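Local coordinates for protein glutamate receptor 1 (Adineta vaga, PDB 4IO2) that binds glutamate in the cleft of its two-lobed extracellular ligand-binding domain and probably serves as a glutamate-gated ion channel, at residues D43-L48 with F54-Q59; T68-A73 with G77-A82; S168-I173 with N190-L195. All coordinates share one frame; numbering follows the deposited sequence.

Contact 1 (D43-L48 with F54-Q59)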
loop_
_atom_site.group_PDB
_atom_site.type_symbol
_atom_site.label_atom_id
_atom_site.label_comp_id
_atom_site.label_asym_id
_atom_site.label_seq_id
_atom_site.Cartn_x
_atom_site.Cartn_y
_atom_site.Cartn_z
ATOM N N ASP A 43 12.689 4.626 -15.719
ATOM C CA ASP A 43 13.606 3.654 -15.149
ATOM C C ASP A 43 12.852 2.382 -14.707
ATOM O O ASP A 43 13.346 1.246 -14.854
ATOM C CB ASP A 43 14.381 4.218 -13.935
ATOM C CG ASP A 43 15.394 5.262 -14.291
ATOM O OD1 ASP A 43 15.657 5.536 -15.484
ATOM O OD2 ASP A 43 16.025 5.761 -13.315
ATOM N N LEU A 44 11.674 2.560 -14.129
ATOM C CA LEU A 44 10.859 1.418 -13.712
ATOM C C LEU A 44 10.498 0.536 -14.933
ATOM O O LEU A 44 10.574 -0.696 -14.857
ATOM C CB LEU A 44 9.590 1.913 -12.989
ATOM C CG LEU A 44 8.604 0.818 -12.604
ATOM C CD1 LEU A 44 9.236 -0.262 -11.713
ATOM C CD2 LEU A 44 7.389 1.425 -11.970
ATOM N N ILE A 45 10.098 1.151 -16.054
ATOM C CA ILE A 45 9.784 0.394 -17.254
ATOM C C ILE A 45 11.002 -0.449 -17.668
ATOM O O ILE A 45 10.855 -1.593 -18.045
ATOM C CB ILE A 45 9.359 1.348 -18.395
ATOM C CG1 ILE A 45 7.966 1.912 -18.097
ATOM C CG2 ILE A 45 9.370 0.659 -19.743
ATOM C CD1 ILE A 45 7.595 3.174 -18.924
ATOM N N GLU A 46 12.193 0.126 -17.638
ATOM C CA GLU A 46 13.389 -0.623 -17.981
ATOM C C GLU A 46 13.651 -1.803 -17.030
ATOM O O GLU A 46 14.022 -2.891 -17.476
ATOM C CB GLU A 46 14.595 0.309 -18.038
ATOM C CG GLU A 46 15.908 -0.366 -18.393
ATOM C CD GLU A 46 15.854 -1.142 -19.704
ATOM O OE1 GLU A 46 14.995 -0.841 -20.566
ATOM O OE2 GLU A 46 16.683 -2.064 -19.868
ATOM N N TYR A 47 13.463 -1.617 -15.723
ATOM C CA TYR A 47 13.675 -2.725 -14.787
ATOM C C TYR A 47 12.656 -3.824 -15.062
ATOM O O TYR A 47 12.987 -5.013 -15.081
ATOM C CB TYR A 47 13.474 -2.255 -13.343
ATOM C CG TYR A 47 14.679 -1.622 -12.689
ATOM C CD1 TYR A 47 15.779 -2.381 -12.338
ATOM C CD2 TYR A 47 14.699 -0.261 -12.376
ATOM C CE1 TYR A 47 16.862 -1.807 -11.715
ATOM C CE2 TYR A 47 15.796 0.316 -11.749
ATOM C CZ TYR A 47 16.873 -0.461 -11.429
ATOM O OH TYR A 47 18.003 0.061 -10.804
ATOM N N LEU A 48 11.411 -3.456 -15.321
ATOM C CA LEU A 48 10.389 -4.463 -15.616
ATOM C C LEU A 48 10.654 -5.165 -16.977
ATOM O O LEU A 48 10.520 -6.391 -17.104
ATOM C CB LEU A 48 9.005 -3.847 -15.653
ATOM C CG LEU A 48 8.467 -3.427 -14.275
ATOM C CD1 LEU A 48 7.243 -2.578 -14.464
ATOM C CD2 LEU A 48 8.156 -4.673 -13.450
ATOM N N PHE A 54 9.170 -8.152 -22.193
ATOM C CA PHE A 54 8.230 -7.529 -23.131
ATOM C C PHE A 54 8.963 -6.494 -23.987
ATOM O O PHE A 54 10.090 -6.092 -23.688
ATOM C CB PHE A 54 7.005 -6.895 -22.412
ATOM C CG PHE A 54 7.340 -5.852 -21.375
ATOM C CD1 PHE A 54 7.648 -4.546 -21.726
ATOM C CD2 PHE A 54 7.253 -6.181 -20.043
ATOM C CE1 PHE A 54 7.918 -3.599 -20.745
ATOM C CE2 PHE A 54 7.549 -5.246 -19.061
ATOM C CZ PHE A 54 7.876 -3.952 -19.423
ATOM N N VAL A 55 8.297 -6.050 -25.042
ATOM C CA VAL A 55 8.794 -4.951 -25.856
ATOM C C VAL A 55 7.992 -3.704 -25.448
ATOM O O VAL A 55 6.759 -3.711 -25.484
ATOM C CB VAL A 55 8.644 -5.261 -27.347
ATOM C CG1 VAL A 55 9.088 -4.088 -28.197
ATOM C CG2 VAL A 55 9.497 -6.502 -27.701
ATOM N N ALA A 56 8.701 -2.656 -25.052
ATOM C CA ALA A 56 8.076 -1.435 -24.560
ATOM C C ALA A 56 7.829 -0.433 -25.675
ATOM O O ALA A 56 8.750 0.005 -26.357
ATOM C CB ALA A 56 8.925 -0.806 -23.494
ATOM N N ASP A 57 6.568 -0.093 -25.856
ATOM C CA ASP A 57 6.169 1.001 -26.734
ATOM C C ASP A 57 5.588 2.134 -25.876
ATOM O O ASP A 57 4.397 2.158 -25.563
ATOM C CB ASP A 57 5.162 0.484 -27.770
ATOM C CG ASP A 57 4.583 1.584 -28.650
ATOM O OD1 ASP A 57 5.175 2.678 -28.703
ATOM O OD2 ASP A 57 3.550 1.328 -29.324
ATOM N N VAL A 58 6.460 3.031 -25.455
ATOM C CA VAL A 58 6.127 4.048 -24.455
ATOM C C VAL A 58 5.486 5.244 -25.162
ATOM O O VAL A 58 6.053 5.782 -26.105
ATOM C CB VAL A 58 7.357 4.485 -23.680
ATOM C CG1 VAL A 58 7.004 5.618 -22.725
ATOM C CG2 VAL A 58 7.971 3.320 -22.939
ATOM N N GLN A 59 4.286 5.610 -24.736
ATOM C CA GLN A 59 3.502 6.657 -25.363
ATOM C C GLN A 59 3.115 7.709 -24.334
ATOM O O GLN A 59 2.378 7.429 -23.395
ATOM C CB GLN A 59 2.255 6.056 -25.997
ATOM C CG GLN A 59 2.535 5.090 -27.131
ATOM C CD GLN A 59 2.960 5.799 -28.408
ATOM O OE1 GLN A 59 2.542 6.918 -28.671
ATOM N NE2 GLN A 59 3.794 5.146 -29.198
#
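Ile45 and Leu48, one turn apart on helix 40-52, meet Phe54, Ala56 and Val58 of segment 54-59. The apolar contacts fall into two groups. In the first, Ile45 spreads both branches over strand 55-60. Its long arm meets Val58 tip to tip, CD1 of Ile45 lying 4.0 Å from CG2 of Val58, while its short branch CG2 stands 4.1 Å from CB of Ala56. The first torsion of Ile45 (chi1 -72°) sets CG2 anti to the backbone N and CG1 beside it, which sends the two branches to different strand residues. In the second group the Phe54 ring reaches the last residue of segment 43-48. Its CG sits between the backbone N and the carbonyl carbon (chi1 57°), a crowded position that carries the far end of the ring to Leu48, with CZ of Phe54 3.9 Å from CB of Leu48.

Contacts with backbone oxygens form a separate class. The ring approaches two helix carbonyls obliquely, CE2 of Phe54 being 3.7 Å from Leu48 O and CZ 4.0 Å from Ile45 O. An alanine in place of Phe54 would remove the ring and is likely to open a gap beside Leu48 CB and the Ile45 carbonyl.

The charged end of Asp43 pairs with Lys240 and Trp241 rather than with the strand. Strand 55-60 runs parallel to its neighbour 9-14, and helix 40-52 comes between them in the chain: a beta-alpha-beta unit, with strands 22-25 and 35-38 inserted, of the periplasmic-binding-protein-like ligand-binding domain. Helix and strand are joined across this interface by apolar contacts and ring-carbonyl approaches, without a direct hydrogen bond or salt bridge, so the fit depends on the shapes of the branches and the ring, not on directional bonds.

Contact 2 (T68-A73 with G77-A82)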
loop_
_atom_site.group_PDB
_atom_site.type_symbol
_atom_site.label_atom_id
_atom_site.label_comp_id
_atom_site.label_asym_id
_atom_site.label_seq_id
_atom_site.Cartn_x
_atom_site.Cartn_y
_atom_site.Cartn_z
ATOM N N THR A 68 -7.827 11.030 -14.595
ATOM C CA THR A 68 -8.963 10.192 -14.895
ATOM C C THR A 68 -9.120 10.008 -16.412
ATOM O O THR A 68 -9.506 8.913 -16.854
ATOM C CB THR A 68 -10.237 10.652 -14.165
ATOM O OG1 THR A 68 -10.033 10.442 -12.770
ATOM C CG2 THR A 68 -11.438 9.786 -14.604
ATOM N N GLY A 69 -8.726 11.012 -17.202
ATOM C CA GLY A 69 -8.706 10.877 -18.670
ATOM C C GLY A 69 -7.769 9.775 -19.178
ATOM O O GLY A 69 -8.101 9.022 -20.115
ATOM N N LEU A 70 -6.602 9.655 -18.559
ATOM C CA LEU A 70 -5.653 8.595 -18.895
ATOM C C LEU A 70 -6.270 7.223 -18.604
ATOM O O LEU A 70 -6.151 6.285 -19.430
ATOM C CB LEU A 70 -4.347 8.789 -18.108
ATOM C CG LEU A 70 -3.277 7.717 -18.341
ATOM C CD1 LEU A 70 -2.809 7.679 -19.766
ATOM C CD2 LEU A 70 -2.147 7.983 -17.397
ATOM N N VAL A 71 -6.907 7.079 -17.441
ATOM C CA VAL A 71 -7.552 5.820 -17.081
ATOM C C VAL A 71 -8.639 5.470 -18.114
ATOM O O VAL A 71 -8.730 4.326 -18.575
ATOM C CB VAL A 71 -8.124 5.928 -15.655
ATOM C CG1 VAL A 71 -9.008 4.771 -15.302
ATOM C CG2 VAL A 71 -6.969 6.056 -14.659
ATOM N N LEU A 72 -9.475 6.450 -18.459
ATOM C CA LEU A 72 -10.521 6.228 -19.445
ATOM C C LEU A 72 -9.965 5.848 -20.815
ATOM O O LEU A 72 -10.528 5.004 -21.513
ATOM C CB LEU A 72 -11.398 7.486 -19.568
ATOM C CG LEU A 72 -12.338 7.689 -18.382
ATOM C CD1 LEU A 72 -12.817 9.142 -18.325
ATOM C CD2 LEU A 72 -13.503 6.749 -18.463
ATOM N N ALA A 73 -8.871 6.470 -21.201
ATOM C CA ALA A 73 -8.212 6.154 -22.479
ATOM C C ALA A 73 -7.729 4.711 -22.477
ATOM O O ALA A 73 -7.929 3.984 -23.467
ATOM C CB ALA A 73 -7.067 7.115 -22.735
ATOM N N GLY A 77 -9.042 1.239 -24.799
ATOM C CA GLY A 77 -8.134 0.441 -25.615
ATOM C C GLY A 77 -6.963 1.213 -26.197
ATOM O O GLY A 77 -6.237 0.641 -27.011
ATOM N N ASP A 78 -6.729 2.454 -25.738
ATOM C CA ASP A 78 -5.688 3.304 -26.314
ATOM C C ASP A 78 -4.281 2.897 -25.899
ATOM O O ASP A 78 -3.310 3.215 -26.579
ATOM C CB ASP A 78 -5.887 4.769 -25.938
ATOM C CG ASP A 78 -7.208 5.366 -26.451
ATOM O OD1 ASP A 78 -8.062 4.656 -27.047
ATOM O OD2 ASP A 78 -7.368 6.585 -26.217
ATOM N N TYR A 79 -4.213 2.179 -24.786
ATOM C CA TYR A 79 -2.959 1.685 -24.222
ATOM C C TYR A 79 -3.227 0.273 -23.693
ATOM O O TYR A 79 -4.378 -0.095 -23.444
ATOM C CB TYR A 79 -2.483 2.567 -23.045
ATOM C CG TYR A 79 -2.404 4.049 -23.359
ATOM C CD1 TYR A 79 -1.400 4.570 -24.180
ATOM C CD2 TYR A 79 -3.351 4.928 -22.880
ATOM C CE1 TYR A 79 -1.328 5.924 -24.468
ATOM C CE2 TYR A 79 -3.281 6.296 -23.158
ATOM C CZ TYR A 79 -2.293 6.791 -23.965
ATOM O OH TYR A 79 -2.269 8.147 -24.214
ATOM N N ASP A 80 -2.166 -0.487 -23.482
ATOM C CA ASP A 80 -2.247 -1.777 -22.788
ATOM C C ASP A 80 -2.109 -1.655 -21.289
ATOM O O ASP A 80 -2.844 -2.301 -20.556
ATOM C CB ASP A 80 -1.217 -2.761 -23.348
ATOM C CG ASP A 80 -1.436 -3.003 -24.827
ATOM O OD1 ASP A 80 -2.598 -3.309 -25.230
ATOM O OD2 ASP A 80 -0.482 -2.866 -25.602
ATOM N N ILE A 81 -1.147 -0.864 -20.852
ATOM C CA ILE A 81 -1.025 -0.513 -19.439
ATOM C C ILE A 81 -0.722 0.986 -19.356
ATOM O O ILE A 81 -0.332 1.597 -20.348
ATOM C CB ILE A 81 0.058 -1.322 -18.672
ATOM C CG1 ILE A 81 1.456 -1.064 -19.249
ATOM C CG2 ILE A 81 -0.293 -2.800 -18.714
ATOM C CD1 ILE A 81 2.610 -1.736 -18.446
ATOM N N ALA A 82 -0.876 1.553 -18.176
ATOM C CA ALA A 82 -0.444 2.938 -17.919
ATOM C C ALA A 82 0.315 2.987 -16.589
ATOM O O ALA A 82 -0.107 2.428 -15.584
ATOM C CB ALA A 82 -1.631 3.927 -17.921
#
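The Tyr79 ring has CB of Asp78 over one face, 3.9 Å above the plane and displaced toward the rim. CB of Ala73 is on the same side of the plane, while CD1 of Leu70 comes obliquely from the other side. The helix meets the ring chiefly at CE2 of Tyr79, which is 3.7 Å from CD1 of Leu70 and 3.9 Å from CB of Ala73. Leu70 and Tyr79 cross at about a right angle, and CD1 carries the contact with the ring. With CG of Leu70 anti to the backbone N (chi1 178°), the end of the side chain is brought to the loop, where CD1 goes to the tyrosine and CD2 to CB of Ala82, 4.1 Å away.

The helix closes with a Schellman motif. Gly77 takes a positive phi, where a side chain would be jammed against the preceding carbonyl oxygen, and the chain turns back so that Asp78 N donates to Ala73 O at 3.0 Å. This bond is fairly straight at the hydrogen, 161°, although the donor is tilted 30° from the carbonyl plane. The Asp78 side chain folds over the same helix end: its CB is 3.3 Å from Ala73 O, and its OD2 lies 3.5 Å from CB of Ala73. Its other oxygen, OD1, accepts a hydrogen bond from Asn76 ND2.

Past the turn, Asp80 pairs with Arg11 in a salt bridge, and Ile81 hydrogen-bonds through its backbone to strand 9-14. At the other end of the helix segment, the backbone of Thr68 is hydrogen-bonded to that of Gly138, next to Thr139 of the glutamate pocket.

Contact 3 (S168-I173 with N190-L195)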
loop_
_atom_site.group_PDB
_atom_site.type_symbol
_atom_site.label_atom_id
_atom_site.label_comp_id
_atom_site.label_asym_id
_atom_site.label_seq_id
_atom_site.Cartn_x
_atom_site.Cartn_y
_atom_site.Cartn_z
ATOM N N SER A 168 -1.912 30.099 -9.927
ATOM C CA SER A 168 -3.051 30.669 -9.226
ATOM C C SER A 168 -2.728 30.942 -7.752
ATOM O O SER A 168 -3.205 31.903 -7.177
ATOM C CB SER A 168 -4.257 29.742 -9.334
ATOM O OG SER A 168 -4.664 29.632 -10.676
ATOM N N LEU A 169 -1.933 30.066 -7.143
ATOM C CA LEU A 169 -1.435 30.335 -5.815
ATOM C C LEU A 169 -0.536 31.564 -5.825
ATOM O O LEU A 169 -0.729 32.471 -5.023
ATOM C CB LEU A 169 -0.651 29.129 -5.317
ATOM C CG LEU A 169 -1.543 27.999 -4.801
ATOM C CD1 LEU A 169 -0.700 26.732 -4.647
ATOM C CD2 LEU A 169 -2.228 28.393 -3.496
ATOM N N LEU A 170 0.415 31.614 -6.734
ATOM C CA LEU A 170 1.371 32.728 -6.708
ATOM C C LEU A 170 0.687 34.044 -7.043
ATOM O O LEU A 170 1.194 35.098 -6.652
ATOM C CB LEU A 170 2.502 32.453 -7.678
ATOM C CG LEU A 170 3.424 31.321 -7.251
ATOM C CD1 LEU A 170 4.368 31.020 -8.384
ATOM C CD2 LEU A 170 4.234 31.636 -5.985
ATOM N N ALA A 171 -0.456 34.023 -7.719
ATOM C CA ALA A 171 -1.153 35.244 -8.115
ATOM C C ALA A 171 -2.221 35.651 -7.122
ATOM O O ALA A 171 -2.842 36.704 -7.296
ATOM C CB ALA A 171 -1.755 35.090 -9.497
ATOM N N GLY A 172 -2.397 34.881 -6.060
ATOM C CA GLY A 172 -3.356 35.176 -5.015
ATOM C C GLY A 172 -4.805 34.919 -5.375
ATOM O O GLY A 172 -5.730 35.408 -4.709
ATOM N N ILE A 173 -5.033 34.063 -6.382
ATOM C CA ILE A 173 -6.389 33.752 -6.808
ATOM C C ILE A 173 -6.981 32.654 -5.923
ATOM O O ILE A 173 -8.182 32.625 -5.664
ATOM C CB ILE A 173 -6.403 33.248 -8.250
ATOM C CG1 ILE A 173 -5.939 34.353 -9.190
ATOM C CG2 ILE A 173 -7.789 32.786 -8.660
ATOM C CD1 ILE A 173 -5.589 33.870 -10.575
ATOM N N ASN A 190 12.441 22.010 -4.823
ATOM C CA ASN A 190 13.373 22.167 -5.944
ATOM C C ASN A 190 13.020 23.183 -7.001
ATOM O O ASN A 190 13.897 23.602 -7.737
ATOM C CB ASN A 190 13.518 20.810 -6.645
ATOM C CG ASN A 190 14.238 19.800 -5.795
ATOM O OD1 ASN A 190 15.467 19.858 -5.672
ATOM N ND2 ASN A 190 13.488 18.886 -5.170
ATOM N N ILE A 191 11.750 23.562 -7.118
ATOM C CA ILE A 191 11.318 24.401 -8.247
ATOM C C ILE A 191 10.607 25.648 -7.795
ATOM O O ILE A 191 10.971 26.729 -8.235
ATOM C CB ILE A 191 10.456 23.621 -9.251
ATOM C CG1 ILE A 191 11.308 22.462 -9.805
ATOM C CG2 ILE A 191 9.935 24.538 -10.359
ATOM C CD1 ILE A 191 10.493 21.447 -10.461
ATOM N N TYR A 192 9.606 25.489 -6.933
ATOM C CA TYR A 192 8.835 26.606 -6.389
ATOM C C TYR A 192 9.144 26.825 -4.924
ATOM O O TYR A 192 8.404 26.370 -4.048
ATOM C CB TYR A 192 7.336 26.380 -6.588
ATOM C CG TYR A 192 6.929 26.493 -8.023
ATOM C CD1 TYR A 192 6.635 27.708 -8.579
ATOM C CD2 TYR A 192 6.837 25.376 -8.825
ATOM C CE1 TYR A 192 6.263 27.808 -9.895
ATOM C CE2 TYR A 192 6.463 25.473 -10.139
ATOM C CZ TYR A 192 6.202 26.689 -10.666
ATOM O OH TYR A 192 5.842 26.794 -11.979
ATOM N N CYS A 193 10.241 27.545 -4.683
ATOM C CA CYS A 193 10.783 27.691 -3.357
ATOM C C CYS A 193 9.897 28.564 -2.457
ATOM O O CYS A 193 10.066 28.546 -1.241
ATOM C CB CYS A 193 12.207 28.257 -3.456
ATOM S SG CYS A 193 13.354 27.220 -4.457
ATOM N N ASN A 194 8.955 29.303 -3.042
ATOM C CA ASN A 194 8.050 30.154 -2.271
ATOM C C ASN A 194 6.646 29.574 -2.081
ATOM O O ASN A 194 5.703 30.242 -1.629
ATOM C CB ASN A 194 7.949 31.549 -2.913
ATOM C CG ASN A 194 9.282 32.263 -2.968
ATOM O OD1 ASN A 194 10.097 32.190 -2.027
ATOM N ND2 ASN A 194 9.507 32.988 -4.065
ATOM N N LEU A 195 6.498 28.315 -2.456
ATOM C CA LEU A 195 5.299 27.544 -2.127
ATOM C C LEU A 195 5.715 26.563 -1.041
ATOM O O LEU A 195 6.894 26.255 -0.930
ATOM C CB LEU A 195 4.757 26.778 -3.362
ATOM C CG LEU A 195 4.251 27.660 -4.492
ATOM C CD1 LEU A 195 3.681 26.829 -5.626
ATOM C CD2 LEU A 195 3.192 28.663 -4.050
#
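Leu169 and Leu170, at the end of helix 162-170, pack against Tyr192 of the loop before strand 195-198 and Leu195, which opens that strand. The aliphatic contacts centre on one methyl, CD2 of Leu195. It lies 3.7 Å from CD2 of Leu170 and 4.1 Å from CB of Leu169, and so bridges two consecutive helix residues. The Leu170 and Leu195 side chains cross at about a right angle, with their closest approach between those two methyls.

The aromatic contact uses the other branch of Leu170. CD1 of Leu170 approaches the Tyr192 ring obliquely, 4.0 Å from CD1 of Tyr192 and equally near its CE1. Leu170 has its CG beside the backbone N and anti to the carbonyl carbon (chi1 -69°), and from there the fork is shared between tyrosine and leucine.

Backbone hydrogen bonds shape each side separately. Gly172, at a positive phi (75°), ends the helix in a Schellman motif, with Ile173 N bonded to Ser168 O at 2.9 Å and Gly172 N to Leu169 O at 3.1 Å. On the partner side a type I beta turn runs from Tyr192 to Leu195 and is closed by Leu195 N to Tyr192 O at 3.2 Å; it brings the Tyr192 and Leu195 side chains to the same helix end.

These elements belong to the ligand-binding domain, across the chain's centre from helices 40-52 and 67-75. Tyr192 OH is hydrogen-bonded to Gln163 NE2 on helix 162-170, and its ring also meets Tyr166. The disulfide of Cys193 with Cys247 ties the turn to the C-terminal tail, while Tyr192 and Leu195 also touch Val187 and Thr188, respectively, of helix 181-190.

How the contacts relate
Contacts 1 and 2 adjoin in the fold, their centres 16 Å apart: strand 55-60 of contact 1 leads to helix 67-75 of contact 2, and both reach the three-stranded parallel sheet. They touch directly where CB of Gln59 packs 3.9 Å from CE1 of Tyr79. Contact 3 lies on the opposite side of the chain's centre, with centres about 34 Å from contact 1 and 31 Å from contact 2. The bound glutamate is closer to contact 2, about 8 Å from the side chain of Leu70, than to contact 3, about 12 Å from that of Leu169. In contact 1, the side chain of Ile45 is about 12 Å from that of glutamate-binding Asp85.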